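Local coordinates for 2,3,4,5-tetrahydropyridine-2,6-dicarboxylate N-succinyltransferase (PDB 2RIJ), which probably catalyses the succinyl-CoA-dependent succinylation of tetrahydrodipicolinate, the first step of the succinylase branch of lysine biosynthesis, at residues A[26-31]-A[58-63]; A[70-75]-A[81-86]; A[149-154]-A[213-218]. All blocks are in the same frame, centred on the assembly; numbering follows the deposited sequence. Where two conformers were deposited one is given.

Interaction 1: A[26-31]-A[58-63]; sequences KAFGIA and GSAAIM
Phe-28 and Ala-60 make the heart of this contact, a CH-pi interaction where helix 57-69 lies against one face of the antiparallel sheet in the N-terminal alpha/beta domain. Segment 26-31 enters its strand through a classic beta bulge: Lys-26 and Ala-27 both sit opposite Leu-129 on the neighbouring strand 124-129. Phe-28 is then directed toward the helix. Its CG stands between the backbone N and the carbonyl carbon (chi1 74°), a position that carries the ring out from the strand and under Ala-60. The methyl of Ala-60 comes down over one face, displaced from the middle toward the CE1 side of the rim. Its CB lies 3.7 Å from the ring centroid and only 17° off the ring normal, with the closest carbon, Phe-28 CE1, 3.5 Å from Ala-60 CB. The backbone of the helix also comes near the ring, with Phe-28 CZ 3.7 Å from Ala-60 N. Phe-28 CZ also meets Ser-59 CB obliquely at 4.3 Å, while the hydroxyl of Ser-59 is engaged elsewhere, hydrogen-bonded to a citrate probably carried over from crystallisation. Phe-28 O receives a hydrogen bond from the side-chain amide of Asn-52. Separately, Phe-126 and Cys-128 of strand 124-129 pack against the aromatic side chain. Two residues further on, Ile-30 sends its end closer to the helix than its CB direction would suggest, into the general neighbourhood of Met-63, a selenomethionine modelled in two conformers. The firmer neighbours of the Ile-30 side chain are Leu-112 and Ile-115 of helix 107-117, together with Leu-85, whose CD1 lies 3.5 Å from Ile-30 CG2.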
loop_
_atom_site.group_PDB
_atom_site.type_symbol
_atom_site.label_atom_id
_atom_site.label_comp_id
_atom_site.label_asym_id
_atom_site.label_seq_id
_atom_site.Cartn_x
_atom_site.Cartn_y
_atom_site.Cartn_z
ATOM N N LYS A 26 -41.034 37.560 23.881
ATOM C CA LYS A 26 -40.957 36.403 23.015
ATOM C C LYS A 26 -40.891 35.104 23.824
ATOM O O LYS A 26 -41.304 34.062 23.334
ATOM C CB LYS A 26 -39.746 36.531 22.109
ATOM C CG LYS A 26 -39.786 37.833 21.314
ATOM C CD LYS A 26 -38.803 37.868 20.152
ATOM C CE LYS A 26 -39.101 39.071 19.198
ATOM N NZ LYS A 26 -40.578 39.316 18.957
ATOM N N ALA A 27 -40.339 35.175 25.035
ATOM C CA ALA A 27 -40.279 34.038 25.962
ATOM C C ALA A 27 -40.402 34.566 27.360
ATOM O O ALA A 27 -39.885 35.654 27.671
ATOM C CB ALA A 27 -38.967 33.293 25.839
ATOM N N PHE A 28 -41.073 33.813 28.209
ATOM C CA PHE A 28 -41.163 34.149 29.618
ATOM C C PHE A 28 -41.529 32.975 30.525
ATOM O O PHE A 28 -42.145 31.976 30.121
ATOM C CB PHE A 28 -42.140 35.326 29.851
ATOM C CG PHE A 28 -43.593 34.963 29.708
ATOM C CD1 PHE A 28 -44.212 34.972 28.461
ATOM C CD2 PHE A 28 -44.363 34.627 30.832
ATOM C CE1 PHE A 28 -45.557 34.629 28.332
ATOM C CE2 PHE A 28 -45.699 34.269 30.708
ATOM C CZ PHE A 28 -46.304 34.302 29.461
ATOM N N GLY A 29 -41.172 33.141 31.783
ATOM C CA GLY A 29 -41.636 32.291 32.841
ATOM C C GLY A 29 -41.202 32.799 34.194
ATOM O O GLY A 29 -40.567 33.851 34.301
ATOM N N ILE A 30 -41.576 32.045 35.219
ATOM C CA ILE A 30 -41.203 32.311 36.591
ATOM C C ILE A 30 -40.282 31.191 37.103
ATOM O O ILE A 30 -40.640 30.000 37.079
ATOM C CB ILE A 30 -42.457 32.459 37.508
ATOM C CG1 ILE A 30 -43.317 33.632 37.080
ATOM C CG2 ILE A 30 -42.056 32.623 38.990
ATOM C CD1 ILE A 30 -44.719 33.662 37.811
ATOM N N ALA A 31 -39.128 31.591 37.599
ATOM C CA ALA A 31 -38.139 30.697 38.144
ATOM C C ALA A 31 -38.062 30.722 39.666
ATOM O O ALA A 31 -38.173 31.773 40.274
ATOM C CB ALA A 31 -36.773 31.058 37.584
ATOM N N GLY A 58 -51.044 37.706 26.964
ATOM C CA GLY A 58 -51.892 38.321 27.997
ATOM C C GLY A 58 -51.355 38.066 29.395
ATOM O O GLY A 58 -51.260 38.970 30.221
ATOM N N SER A 59 -50.940 36.831 29.650
ATOM C CA SER A 59 -50.378 36.465 30.941
ATOM C C SER A 59 -49.090 37.228 31.224
ATOM O O SER A 59 -48.895 37.714 32.322
ATOM C CB SER A 59 -50.218 34.926 31.072
ATOM O OG SER A 59 -51.473 34.262 30.850
ATOM N N ALA A 60 -48.239 37.387 30.213
ATOM C CA ALA A 60 -46.997 38.154 30.330
ATOM C C ALA A 60 -47.321 39.635 30.646
ATOM O O ALA A 60 -46.686 40.243 31.487
ATOM C CB ALA A 60 -46.194 38.037 29.030
ATOM N N ALA A 61 -48.354 40.171 30.009
ATOM C CA ALA A 61 -48.775 41.569 30.191
ATOM C C ALA A 61 -49.184 41.809 31.647
ATOM O O ALA A 61 -48.795 42.821 32.230
ATOM C CB ALA A 61 -49.927 41.916 29.261
ATOM N N ILE A 62 -49.936 40.858 32.225
ATOM C CA ILE A 62 -50.403 40.958 33.615
ATOM C C ILE A 62 -49.197 40.979 34.538
ATOM O O ILE A 62 -49.163 41.767 35.443
ATOM C CB ILE A 62 -51.386 39.808 34.027
ATOM C CG1 ILE A 62 -52.700 39.859 33.225
ATOM C CG2 ILE A 62 -51.662 39.836 35.524
ATOM C CD1 ILE A 62 -53.419 41.253 33.215
HETATM N N MSE A 63 -48.193 40.148 34.287
HETATM C CA MSE A 63 -46.991 40.073 35.131
HETATM C C MSE A 63 -46.153 41.331 35.054
HETATM O O MSE A 63 -45.704 41.858 36.055
HETATM C CB MSE A 63 -46.079 38.915 34.702
HETATM C CG MSE A 63 -46.637 37.539 34.924
HETATM SE SE MSE A 63 -47.342 37.227 36.714
HETATM C CE MSE A 63 -45.967 38.069 37.835
#

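Interaction 2: A[70-75]-A[81-86]; sequences RGVEID and FVQTLK
Two flat groups carry this contact, the guanidinium of Arg-70 and the ring of Phe-81, and each is overlaid on one face by an aliphatic chain from the opposite segment. Lys-86 CD sits over the centre of the guanidinium, 3.7 Å above its plane, so the lysine methylenes pack on the arginine; beyond them the like charges come close, Lys-86 NZ being 4.1 Å from Arg-70 NH1. Asp-89, in a salt bridge with Arg-70 NE, probably eases this, and it also accepts a hydrogen bond from the backbone N of Lys-86. At the guanidinium edge, in its plane, lies Thr-84 O. A water closes that gap, accepting from Arg-70 NH2 at 3.1 Å and donating to Thr-84 O at 2.6 Å. Over one face of Phe-81 runs Ile-74, the two side chains at about a right angle, with Ile-74 CG1 4.2 Å from the centroid of the Phe-81 ring and 25° off the ring normal. Val-72 comes to the ring edge instead, its CG1 4.2 Å from Phe-81 CE1. The same methyl also meets Gln-83 CD at 3.9 Å; CG1 is set anti to the backbone N (chi1 176°), which lets one branch serve both neighbours.

Segment 70-75 returns from helix 57-69 through a Schellman motif in which Gly-71 is the positive-phi C-prime residue, and it runs nearly antiparallel to segment 81-86 without any direct hydrogen bond between them. Behind this surface contact, Ile-74 packs back on Leu-64 and Met-68 of helix 57-69. Phe-81 leans on Phe-126 and Cys-128 of strand 124-129, the antiparallel partner of strand 80-84, and Lys-86 occupies the N-cap position of helix 87-96.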
loop_
_atom_site.group_PDB
_atom_site.type_symbol
_atom_site.label_atom_id
_atom_site.label_comp_id
_atom_site.label_asym_id
_atom_site.label_seq_id
_atom_site.Cartn_x
_atom_site.Cartn_y
_atom_site.Cartn_z
ATOM N N ARG A 70 -46.321 48.933 40.700
ATOM C CA ARG A 70 -45.578 49.413 41.869
ATOM C C ARG A 70 -44.322 50.217 41.562
ATOM O O ARG A 70 -43.434 50.315 42.407
ATOM C CB ARG A 70 -45.231 48.271 42.823
ATOM C CG ARG A 70 -44.344 47.172 42.300
ATOM C CD ARG A 70 -44.187 46.145 43.429
ATOM N NE ARG A 70 -43.490 44.931 43.060
ATOM C CZ ARG A 70 -42.173 44.816 42.973
ATOM N NH1 ARG A 70 -41.380 45.835 43.277
ATOM N NH2 ARG A 70 -41.640 43.655 42.638
ATOM N N GLY A 71 -44.239 50.801 40.378
ATOM C CA GLY A 71 -43.129 51.699 40.062
ATOM C C GLY A 71 -41.850 51.093 39.488
ATOM O O GLY A 71 -40.874 51.816 39.295
ATOM N N VAL A 72 -41.825 49.805 39.178
ATOM C CA VAL A 72 -40.622 49.231 38.557
ATOM C C VAL A 72 -40.537 49.776 37.128
ATOM O O VAL A 72 -41.517 49.729 36.380
ATOM C CB VAL A 72 -40.628 47.698 38.572
ATOM C CG1 VAL A 72 -39.387 47.129 37.817
ATOM C CG2 VAL A 72 -40.687 47.140 40.007
ATOM N N GLU A 73 -39.381 50.333 36.757
ATOM C CA GLU A 73 -39.185 50.919 35.415
ATOM C C GLU A 73 -38.659 49.822 34.488
ATOM O O GLU A 73 -37.550 49.348 34.671
ATOM C CB GLU A 73 -38.180 52.089 35.463
ATOM N N ILE A 74 -39.469 49.380 33.532
ATOM C CA ILE A 74 -39.073 48.302 32.616
ATOM C C ILE A 74 -38.505 48.959 31.358
ATOM O O ILE A 74 -39.171 49.756 30.706
ATOM C CB ILE A 74 -40.296 47.381 32.252
ATOM C CG1 ILE A 74 -40.947 46.825 33.531
ATOM C CG2 ILE A 74 -39.904 46.285 31.232
ATOM C CD1 ILE A 74 -42.141 45.892 33.270
ATOM N N ASP A 75 -37.272 48.621 31.011
ATOM C CA ASP A 75 -36.682 49.050 29.731
ATOM C C ASP A 75 -37.049 48.055 28.626
ATOM O O ASP A 75 -36.415 47.027 28.488
ATOM C CB ASP A 75 -35.156 49.172 29.867
ATOM C CG ASP A 75 -34.469 49.630 28.577
ATOM O OD1 ASP A 75 -35.174 49.948 27.591
ATOM O OD2 ASP A 75 -33.214 49.643 28.546
ATOM N N PHE A 81 -35.759 41.075 30.600
ATOM C CA PHE A 81 -36.186 41.676 31.863
ATOM C C PHE A 81 -36.310 40.582 32.906
ATOM O O PHE A 81 -36.915 39.534 32.658
ATOM C CB PHE A 81 -37.479 42.521 31.673
ATOM C CG PHE A 81 -38.120 42.955 32.960
ATOM C CD1 PHE A 81 -37.639 44.048 33.669
ATOM C CD2 PHE A 81 -39.226 42.290 33.455
ATOM C CE1 PHE A 81 -38.245 44.453 34.854
ATOM C CE2 PHE A 81 -39.831 42.690 34.640
ATOM C CZ PHE A 81 -39.334 43.785 35.333
ATOM N N VAL A 82 -35.652 40.813 34.049
ATOM C CA VAL A 82 -35.640 39.903 35.178
ATOM C C VAL A 82 -35.996 40.682 36.429
ATOM O O VAL A 82 -35.431 41.739 36.679
ATOM C CB VAL A 82 -34.237 39.279 35.361
ATOM C CG1 VAL A 82 -34.190 38.336 36.541
ATOM C CG2 VAL A 82 -33.780 38.565 34.066
ATOM N N GLN A 83 -36.909 40.166 37.240
ATOM C CA GLN A 83 -37.274 40.849 38.477
ATOM C C GLN A 83 -37.799 39.888 39.505
ATOM O O GLN A 83 -38.652 39.062 39.200
ATOM C CB GLN A 83 -38.362 41.891 38.178
ATOM C CG GLN A 83 -38.571 42.948 39.253
ATOM C CD GLN A 83 -37.485 44.027 39.260
ATOM O OE1 GLN A 83 -36.727 44.193 38.308
ATOM N NE2 GLN A 83 -37.397 44.728 40.348
ATOM N N THR A 84 -37.352 40.056 40.744
ATOM C CA THR A 84 -37.833 39.278 41.897
ATOM C C THR A 84 -39.277 39.588 42.141
ATOM O O THR A 84 -39.672 40.755 42.118
ATOM C CB THR A 84 -37.022 39.657 43.183
ATOM O OG1 THR A 84 -35.678 39.253 43.004
ATOM C CG2 THR A 84 -37.579 39.000 44.458
ATOM N N LEU A 85 -40.065 38.542 42.372
ATOM C CA LEU A 85 -41.472 38.667 42.711
ATOM C C LEU A 85 -41.663 38.879 44.221
ATOM O O LEU A 85 -41.031 38.213 45.054
ATOM C CB LEU A 85 -42.254 37.419 42.279
ATOM C CG LEU A 85 -42.432 37.285 40.774
ATOM C CD1 LEU A 85 -42.615 35.808 40.450
ATOM C CD2 LEU A 85 -43.649 38.178 40.299
ATOM N N LYS A 86 -42.515 39.845 44.538
ATOM C CA LYS A 86 -43.059 40.065 45.874
ATOM C C LYS A 86 -44.460 39.456 45.948
ATOM O O LYS A 86 -45.114 39.268 44.915
ATOM C CB LYS A 86 -43.113 41.568 46.153
ATOM C CG LYS A 86 -41.742 42.188 46.114
ATOM C CD LYS A 86 -41.760 43.622 46.490
ATOM C CE LYS A 86 -40.358 44.086 46.757
ATOM N NZ LYS A 86 -40.301 45.497 47.176
HETATM O O HOH W 1 -38.683 42.924 43.139
#

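Interaction 3: A[149-154]-A[213-218]; sequences STKKVP and IPEDNT
Lys-151 and Glu-215 reach out from opposite directions and join in a single salt bridge, Lys-151 NZ donating to Glu-215 OE2 at 2.7 Å. The carboxylate uses the syn lone pair of OE2, the side that faces its other oxygen, and Lys-151 CE follows the ammonium in to 3.4 Å from the same OE2. The lysine gets there by bending twice near its end, at chi3 (-75°) and chi4 (-71°). A second acceptor, Leu-232 O, also takes a hydrogen bond from Lys-151 NZ, so the ammonium links a side chain and a main-chain carbonyl.

In the next shell, Thr-218 steadies the carboxylate. Its OG1 donates to Glu-215 OE1 at 2.9 Å, approaching from above the carboxylate plane, 40° out of it. With one oxygen given to the lysine and the other to the threonine, rotation of the acid is restrained, and the ammonium probably favours its charged form. Thr-218 OG1 is itself an acceptor for Gly-235 N. The two residues are also joined through the backbone, since Glu-215 to Thr-218 is a type I beta turn closed by Thr-218 N to Glu-215 O at 3.1 Å. On the other side, Lys-151 is the first residue to leave helical geometry after helix 138-149, with the positive phi of a Schellman motif.

Further out, a neighbouring subunit contacts the turn: its Arg-184 forms a salt bridge with Asp-216, and its Asn-169 hydrogen-bonds to Asp-216 O and Thr-218 O. The bridge thus ties the loop that follows helix 138-149 to the loop between strands 201-203 and 219-220, just where the chain enters the first of the parallel strands, consistent with the left-handed beta-helix of this family.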
loop_
_atom_site.group_PDB
_atom_site.type_symbol
_atom_site.label_atom_id
_atom_site.label_comp_id
_atom_site.label_asym_id
_atom_site.label_seq_id
_atom_site.Cartn_x
_atom_site.Cartn_y
_atom_site.Cartn_z
ATOM N N SER A 149 -34.015 22.713 25.738
ATOM C CA SER A 149 -34.297 21.358 26.260
ATOM C C SER A 149 -35.779 20.929 26.242
ATOM O O SER A 149 -36.059 19.741 26.122
ATOM C CB SER A 149 -33.659 21.165 27.620
ATOM O OG SER A 149 -32.250 21.223 27.478
ATOM N N THR A 150 -36.692 21.913 26.300
ATOM C CA THR A 150 -38.128 21.686 26.150
ATOM C C THR A 150 -38.532 21.647 24.673
ATOM O O THR A 150 -39.672 21.387 24.368
ATOM C CB THR A 150 -38.963 22.813 26.843
ATOM O OG1 THR A 150 -38.742 24.070 26.160
ATOM C CG2 THR A 150 -38.630 22.942 28.370
ATOM N N LYS A 151 -37.595 21.942 23.767
ATOM C CA LYS A 151 -37.782 21.955 22.340
ATOM C C LYS A 151 -38.799 23.014 21.889
ATOM O O LYS A 151 -39.412 22.854 20.851
ATOM C CB LYS A 151 -38.121 20.555 21.807
ATOM C CG LYS A 151 -37.071 19.515 22.151
ATOM C CD LYS A 151 -37.275 18.152 21.439
ATOM C CE LYS A 151 -38.388 17.339 22.020
ATOM N NZ LYS A 151 -38.127 16.797 23.324
ATOM N N LYS A 152 -38.927 24.112 22.640
ATOM C CA LYS A 152 -39.774 25.253 22.183
ATOM C C LYS A 152 -39.121 25.959 21.001
ATOM O O LYS A 152 -39.801 26.580 20.192
ATOM C CB LYS A 152 -40.005 26.268 23.314
ATOM C CG LYS A 152 -40.820 25.765 24.495
ATOM C CD LYS A 152 -42.270 26.038 24.304
ATOM C CE LYS A 152 -43.097 25.581 25.474
ATOM N NZ LYS A 152 -44.524 25.791 25.090
ATOM N N VAL A 153 -37.790 25.914 20.951
ATOM C CA VAL A 153 -36.990 26.444 19.853
ATOM C C VAL A 153 -36.020 25.362 19.344
ATOM O O VAL A 153 -35.628 24.456 20.094
ATOM C CB VAL A 153 -36.158 27.697 20.255
ATOM C CG1 VAL A 153 -37.084 28.837 20.806
ATOM C CG2 VAL A 153 -35.020 27.332 21.245
ATOM N N PRO A 154 -35.673 25.417 18.051
ATOM C CA PRO A 154 -34.698 24.446 17.510
ATOM C C PRO A 154 -33.278 24.640 17.975
ATOM O O PRO A 154 -32.872 25.754 18.349
ATOM C CB PRO A 154 -34.782 24.638 15.994
ATOM C CG PRO A 154 -35.971 25.506 15.759
ATOM C CD PRO A 154 -36.241 26.273 16.983
ATOM N N ILE A 213 -38.514 16.574 31.933
ATOM C CA ILE A 213 -39.136 15.279 32.017
ATOM C C ILE A 213 -39.212 14.737 30.605
ATOM O O ILE A 213 -39.936 15.302 29.770
ATOM C CB ILE A 213 -40.545 15.364 32.633
ATOM C CG1 ILE A 213 -40.489 15.985 34.034
ATOM C CG2 ILE A 213 -41.239 13.942 32.680
ATOM C CD1 ILE A 213 -41.861 16.442 34.628
ATOM N N PRO A 214 -38.487 13.648 30.319
ATOM C CA PRO A 214 -38.553 13.083 28.962
ATOM C C PRO A 214 -39.964 12.619 28.587
ATOM O O PRO A 214 -40.788 12.386 29.469
ATOM C CB PRO A 214 -37.660 11.844 29.075
ATOM C CG PRO A 214 -36.697 12.153 30.125
ATOM C CD PRO A 214 -37.522 12.884 31.151
ATOM N N GLU A 215 -40.192 12.476 27.298
ATOM C CA GLU A 215 -41.412 11.849 26.755
ATOM C C GLU A 215 -41.408 10.405 27.197
ATOM O O GLU A 215 -40.373 9.849 27.616
ATOM C CB GLU A 215 -41.391 11.897 25.232
ATOM C CG GLU A 215 -41.439 13.302 24.646
ATOM C CD GLU A 215 -40.056 13.924 24.403
ATOM O OE1 GLU A 215 -39.013 13.357 24.837
ATOM O OE2 GLU A 215 -40.027 15.000 23.772
ATOM N N ASP A 216 -42.563 9.764 27.129
ATOM C CA ASP A 216 -42.648 8.389 27.607
ATOM C C ASP A 216 -41.797 7.387 26.837
ATOM O O ASP A 216 -41.479 6.305 27.372
ATOM C CB ASP A 216 -44.096 7.859 27.540
ATOM C CG ASP A 216 -45.015 8.438 28.605
ATOM O OD1 ASP A 216 -44.565 8.929 29.652
ATOM O OD2 ASP A 216 -46.229 8.364 28.370
ATOM N N ASN A 217 -41.462 7.719 25.592
ATOM C CA ASN A 217 -40.585 6.877 24.759
ATOM C C ASN A 217 -39.125 7.364 24.638
ATOM O O ASN A 217 -38.382 6.872 23.768
ATOM C CB ASN A 217 -41.161 6.674 23.362
ATOM C CG ASN A 217 -41.362 7.984 22.588
ATOM O OD1 ASN A 217 -41.465 9.052 23.166
ATOM N ND2 ASN A 217 -41.403 7.884 21.246
ATOM N N THR A 218 -38.714 8.264 25.536
ATOM C CA THR A 218 -37.350 8.775 25.576
ATOM C C THR A 218 -36.684 8.254 26.809
ATOM O O THR A 218 -37.221 8.292 27.929
ATOM C CB THR A 218 -37.340 10.285 25.542
ATOM O OG1 THR A 218 -37.949 10.691 24.331
ATOM C CG2 THR A 218 -35.933 10.867 25.653
#

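Interactions 1 and 2 belong to one packed layer, their centres about 12 Å apart. Helix 57-69 takes part in the first and runs on into the loop of the second, and both rest on the same antiparallel sheet. Leu-85, from the second, joins them by packing on Ile-30 and also on the two-conformer Met-63. Interaction 3 stands apart, its centre about 21 Å from that of interaction 1 and 31 Å from that of interaction 2, at the passage toward the beta-helix. All three lie away from the predicted catalytic Glu-258 and the predicted succinyl-CoA residues.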